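Local coordinates for dehydroquinate synthase (Thermus thermophilus, PDB 1UJN), which probably converts 3-deoxy-D-arabino-heptulosonate 7-phosphate to 3-dehydroquinate with release of phosphate, the second step of chorismate biosynthesis, using NAD and one zinc or cobalt ion per subunit, at residues Met1-Glu5 and Glu200-Ala204; Ala252-Leu256 and Val274-Leu278. All coordinates share one frame; numbering follows the deposited sequence.

Contact 1: Met1-Glu5 and Glu200-Ala204; sequences MQRLE and EAFLA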
loop_
_atom_site.group_PDB
_atom_site.type_symbol
_atom_site.label_atom_id
_atom_site.label_comp_id
_atom_site.label_asym_id
_atom_site.label_seq_id
_atom_site.Cartn_x
_atom_site.Cartn_y
_atom_site.Cartn_z
ATOM N N MET A 1 -26.425 21.893 3.480
ATOM C CA MET A 1 -25.082 21.282 3.694
ATOM C C MET A 1 -25.147 20.288 4.845
ATOM O O MET A 1 -25.558 20.630 5.949
ATOM C CB MET A 1 -24.049 22.364 4.013
ATOM C CG MET A 1 -22.607 21.860 4.071
ATOM S SD MET A 1 -22.124 21.011 2.541
ATOM C CE MET A 1 -22.083 22.388 1.390
ATOM N N GLN A 2 -24.743 19.053 4.573
ATOM C CA GLN A 2 -24.752 18.003 5.581
ATOM C C GLN A 2 -23.316 17.628 5.915
ATOM O O GLN A 2 -22.513 17.419 5.014
ATOM C CB GLN A 2 -25.475 16.769 5.040
ATOM C CG GLN A 2 -26.902 17.032 4.610
ATOM C CD GLN A 2 -27.777 17.417 5.775
ATOM O OE1 GLN A 2 -27.901 16.666 6.744
ATOM N NE2 GLN A 2 -28.388 18.594 5.694
ATOM N N ARG A 3 -22.993 17.547 7.200
ATOM C CA ARG A 3 -21.647 17.171 7.595
ATOM C C ARG A 3 -21.688 15.899 8.428
ATOM O O ARG A 3 -22.308 15.858 9.494
ATOM C CB ARG A 3 -20.971 18.289 8.395
ATOM C CG ARG A 3 -19.493 18.024 8.677
ATOM C CD ARG A 3 -18.892 19.079 9.612
ATOM N NE ARG A 3 -17.495 18.786 9.936
ATOM C CZ ARG A 3 -16.448 19.234 9.249
ATOM N NH1 ARG A 3 -16.623 20.014 8.189
ATOM N NH2 ARG A 3 -15.223 18.898 9.624
ATOM N N LEU A 4 -21.044 14.854 7.923
ATOM C CA LEU A 4 -20.981 13.583 8.626
ATOM C C LEU A 4 -19.533 13.383 9.040
ATOM O O LEU A 4 -18.632 14.040 8.512
ATOM C CB LEU A 4 -21.417 12.430 7.717
ATOM C CG LEU A 4 -22.871 12.362 7.248
ATOM C CD1 LEU A 4 -23.180 13.521 6.317
ATOM C CD2 LEU A 4 -23.098 11.035 6.535
ATOM N N GLU A 5 -19.307 12.483 9.987
ATOM C CA GLU A 5 -17.951 12.220 10.437
ATOM C C GLU A 5 -17.669 10.734 10.566
ATOM O O GLU A 5 -18.486 9.971 11.093
ATOM C CB GLU A 5 -17.684 12.881 11.794
ATOM C CG GLU A 5 -17.919 14.382 11.835
ATOM C CD GLU A 5 -17.439 15.008 13.136
ATOM O OE1 GLU A 5 -17.678 14.418 14.212
ATOM O OE2 GLU A 5 -16.827 16.096 13.083
ATOM N N GLU A 200 -30.355 15.823 -0.995
ATOM C CA GLU A 200 -29.267 16.024 -0.039
ATOM C C GLU A 200 -29.462 15.214 1.241
ATOM O O GLU A 200 -28.562 14.492 1.668
ATOM C CB GLU A 200 -29.125 17.515 0.305
ATOM C CG GLU A 200 -28.225 17.789 1.500
ATOM C CD GLU A 200 -28.034 19.272 1.782
ATOM O OE1 GLU A 200 -27.857 19.632 2.963
ATOM O OE2 GLU A 200 -28.042 20.074 0.826
ATOM N N ALA A 201 -30.638 15.332 1.851
ATOM C CA ALA A 201 -30.931 14.605 3.084
ATOM C C ALA A 201 -30.924 13.092 2.866
ATOM O O ALA A 201 -30.497 12.330 3.742
ATOM C CB ALA A 201 -32.287 15.049 3.641
ATOM N N PHE A 202 -31.403 12.656 1.705
ATOM C CA PHE A 202 -31.439 11.233 1.389
ATOM C C PHE A 202 -30.015 10.680 1.290
ATOM O O PHE A 202 -29.703 9.640 1.870
ATOM C CB PHE A 202 -32.162 10.990 0.060
ATOM C CG PHE A 202 -32.244 9.536 -0.324
ATOM C CD1 PHE A 202 -33.324 8.756 0.076
ATOM C CD2 PHE A 202 -31.218 8.940 -1.051
ATOM C CE1 PHE A 202 -33.384 7.399 -0.240
ATOM C CE2 PHE A 202 -31.266 7.583 -1.372
ATOM C CZ PHE A 202 -32.349 6.810 -0.966
ATOM N N LEU A 203 -29.156 11.371 0.551
ATOM C CA LEU A 203 -27.772 10.913 0.394
ATOM C C LEU A 203 -27.013 10.909 1.714
ATOM O O LEU A 203 -26.247 9.978 2.001
ATOM C CB LEU A 203 -27.041 11.765 -0.650
ATOM C CG LEU A 203 -27.493 11.518 -2.099
ATOM C CD1 LEU A 203 -26.794 12.481 -3.039
ATOM C CD2 LEU A 203 -27.195 10.078 -2.499
ATOM N N ALA A 204 -27.226 11.941 2.522
ATOM C CA ALA A 204 -26.566 12.026 3.822
ATOM C C ALA A 204 -27.020 10.857 4.681
ATOM O O ALA A 204 -26.228 10.270 5.418
ATOM C CB ALA A 204 -26.907 13.342 4.500
HETATM O O HOH W 1 -26.478 22.240 0.901
#
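M1 and Q2 meet E200 in a polar surface contact between the first strand of the chain, 2-6, and the start of helix 199-216, where the amino terminus is fixed by a salt bridge. M1 N lies 2.7 Å from E200 OE1 on its syn side, 23° out of the carboxylate plane. The same oxygen gives its anti lone pair to the side-chain amide of Q2, with Q2 NE2 to E200 OE1 3.0 Å and an N-H...O angle of 158°. One carboxylate oxygen is thus held from two directions, while a water accepts from M1 N and donates to E200 OE2, tying the second oxygen to the same amine. E200 reaches across as an extended chain; the bend of Q2 at chi2 brings the N-H edge of its amide to E200 OE1 from the side away from OE2, the two planes 47° apart. Deeper in, the contact becomes apolar: Q2 CG rests 3.7 Å from A204 CB, and L4 CD1 4.2 Å from the same methyl. L4 CD2 instead meets the helix backbone, 3.4 Å from A204 O. The short axes run nearly parallel. Q2 and L4 pair through their backbones with V16 and I14 of strand 12-17, while L4 also packs on V207 and A208, so helix 199-216 flanks the edge strand of the mixed sheet.

Contact 2: Ala252-Leu256 and Val274-Leu278; sequences AYGLL and VRRLL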
loop_
_atom_site.group_PDB
_atom_site.type_symbol
_atom_site.label_atom_id
_atom_site.label_comp_id
_atom_site.label_asym_id
_atom_site.label_seq_id
_atom_site.Cartn_x
_atom_site.Cartn_y
_atom_site.Cartn_z
ATOM N N ALA A 252 -29.196 -4.673 -7.893
ATOM C CA ALA A 252 -30.654 -4.657 -7.857
ATOM C C ALA A 252 -31.200 -6.061 -8.110
ATOM O O ALA A 252 -32.121 -6.515 -7.417
ATOM C CB ALA A 252 -31.196 -3.687 -8.898
ATOM N N TYR A 253 -30.631 -6.740 -9.104
ATOM C CA TYR A 253 -31.045 -8.102 -9.440
ATOM C C TYR A 253 -30.739 -9.037 -8.268
ATOM O O TYR A 253 -31.526 -9.926 -7.954
ATOM C CB TYR A 253 -30.306 -8.597 -10.692
ATOM C CG TYR A 253 -30.888 -8.105 -12.000
ATOM C CD1 TYR A 253 -30.088 -7.457 -12.946
ATOM C CD2 TYR A 253 -32.227 -8.324 -12.312
ATOM C CE1 TYR A 253 -30.613 -7.048 -14.173
ATOM C CE2 TYR A 253 -32.761 -7.920 -13.534
ATOM C CZ TYR A 253 -31.947 -7.287 -14.459
ATOM O OH TYR A 253 -32.472 -6.918 -15.677
ATOM N N GLY A 254 -29.592 -8.821 -7.627
ATOM C CA GLY A 254 -29.196 -9.641 -6.493
ATOM C C GLY A 254 -30.108 -9.422 -5.297
ATOM O O GLY A 254 -30.339 -10.339 -4.507
ATOM N N LEU A 255 -30.631 -8.207 -5.166
ATOM C CA LEU A 255 -31.536 -7.883 -4.064
ATOM C C LEU A 255 -32.845 -8.648 -4.195
ATOM O O LEU A 255 -33.435 -9.068 -3.194
ATOM C CB LEU A 255 -31.814 -6.381 -4.028
ATOM C CG LEU A 255 -30.605 -5.523 -3.649
ATOM C CD1 LEU A 255 -30.992 -4.053 -3.660
ATOM C CD2 LEU A 255 -30.112 -5.927 -2.272
ATOM N N LEU A 256 -33.306 -8.823 -5.430
ATOM C CA LEU A 256 -34.538 -9.567 -5.658
ATOM C C LEU A 256 -34.305 -11.020 -5.243
ATOM O O LEU A 256 -35.155 -11.642 -4.597
ATOM C CB LEU A 256 -34.941 -9.508 -7.132
ATOM C CG LEU A 256 -36.187 -10.318 -7.504
ATOM C CD1 LEU A 256 -37.384 -9.795 -6.729
ATOM C CD2 LEU A 256 -36.437 -10.222 -8.997
ATOM N N VAL A 274 -38.671 -4.292 -3.380
ATOM C CA VAL A 274 -37.688 -4.598 -4.414
ATOM C C VAL A 274 -38.300 -4.562 -5.813
ATOM O O VAL A 274 -37.640 -4.148 -6.763
ATOM C CB VAL A 274 -37.027 -5.975 -4.165
ATOM C CG1 VAL A 274 -36.027 -6.288 -5.272
ATOM C CG2 VAL A 274 -36.319 -5.967 -2.813
ATOM N N ARG A 275 -39.552 -4.994 -5.952
ATOM C CA ARG A 275 -40.188 -4.955 -7.264
ATOM C C ARG A 275 -40.287 -3.494 -7.693
ATOM O O ARG A 275 -39.977 -3.151 -8.836
ATOM C CB ARG A 275 -41.586 -5.580 -7.227
ATOM C CG ARG A 275 -41.616 -7.067 -6.914
ATOM C CD ARG A 275 -42.926 -7.693 -7.389
ATOM N NE ARG A 275 -43.105 -9.058 -6.903
ATOM C CZ ARG A 275 -43.653 -9.369 -5.731
ATOM N NH1 ARG A 275 -44.083 -8.413 -4.918
ATOM N NH2 ARG A 275 -43.765 -10.639 -5.371
ATOM N N ARG A 276 -40.715 -2.640 -6.766
ATOM C CA ARG A 276 -40.831 -1.208 -7.034
ATOM C C ARG A 276 -39.492 -0.670 -7.518
ATOM O O ARG A 276 -39.422 0.048 -8.516
ATOM C CB ARG A 276 -41.241 -0.442 -5.770
ATOM C CG ARG A 276 -42.733 -0.221 -5.611
ATOM C CD ARG A 276 -43.024 0.893 -4.606
ATOM N NE ARG A 276 -42.661 0.544 -3.234
ATOM C CZ ARG A 276 -43.267 -0.396 -2.511
ATOM N NH1 ARG A 276 -44.272 -1.095 -3.026
ATOM N NH2 ARG A 276 -42.870 -0.635 -1.269
ATOM N N LEU A 277 -38.435 -1.017 -6.790
ATOM C CA LEU A 277 -37.082 -0.587 -7.118
ATOM C C LEU A 277 -36.715 -0.941 -8.554
ATOM O O LEU A 277 -36.188 -0.106 -9.294
ATOM C CB LEU A 277 -36.074 -1.246 -6.169
ATOM C CG LEU A 277 -34.595 -1.023 -6.508
ATOM C CD1 LEU A 277 -34.236 0.435 -6.268
ATOM C CD2 LEU A 277 -33.716 -1.925 -5.659
ATOM N N LEU A 278 -36.991 -2.185 -8.938
ATOM C CA LEU A 278 -36.680 -2.675 -10.279
ATOM C C LEU A 278 -37.465 -2.006 -11.402
ATOM O O LEU A 278 -36.939 -1.819 -12.498
ATOM C CB LEU A 278 -36.887 -4.191 -10.338
ATOM C CG LEU A 278 -35.868 -5.005 -9.530
ATOM C CD1 LEU A 278 -36.313 -6.460 -9.439
ATOM C CD2 LEU A 278 -34.499 -4.902 -10.186
#
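V274 and L256 form the close end of this buried, wholly apolar helix pair: V274 CG1 comes to 3.6 Å from L256 CA, pressed against the backbone of helix 247-264 rather than against a side-chain end. With chi1 at 179°, V274 directs CG1 toward that helix, and the L256 side chain, covered from outside the pair by W337 and L341, crosses it obliquely. At the other end of the pair L278 forks around its partners: CD2 sits 3.7 Å from A252 CB, while CD1 meets L256 CD2 at 3.8 Å, the two leucines crossing at about a right angle. L278 CD2 also lies 4.0 Å from A252 O. L255 and L277 touch more lightly, through one pair of methyls, L255 CD1 to L277 CD2 at 4.0 Å, and both also lean on F175 of helix 164-181. Y253 sets off away from 274-278, but its ring swings back nearer, and its OH is bonded to the carbonyl O of P284. The outward side of 274-278 is looser and polar. R276 is exposed and makes no contact with 252-256, and partly exposed R275 leads its guanidinium to a salt bridge with E340 of helix 327-342. L255 stands about 6 Å, side chain to side chain, from H231, a predicted zinc ligand, which places this packing beside the predicted metal site without touching its residues. The axes lie 9.8 Å apart at 157°, an antiparallel helix pair joined by a short connection, within the helical C-terminal region of dehydroquinate synthases.

Contact 1 closes before contact 2 opens along the chain, and their centres lie 25 Å apart, with nearest atoms about 9 Å from each other and no touch. The first joins the edge strand of the mixed sheet to helix 199-216, bringing the chain's beginning against a helix from the C-terminal family region; the second lies entirely among that region's helices. Helix 164-181 is common to both surroundings: it receives F202 from the segment 200-204 and, through F175, L255 and L277 from contact 2. It also carries E173, a predicted zinc ligand. Contact 1 thus ties the outer strand of the sheet to helix 199-216, while contact 2 belongs to the helical core beside the probable metal site.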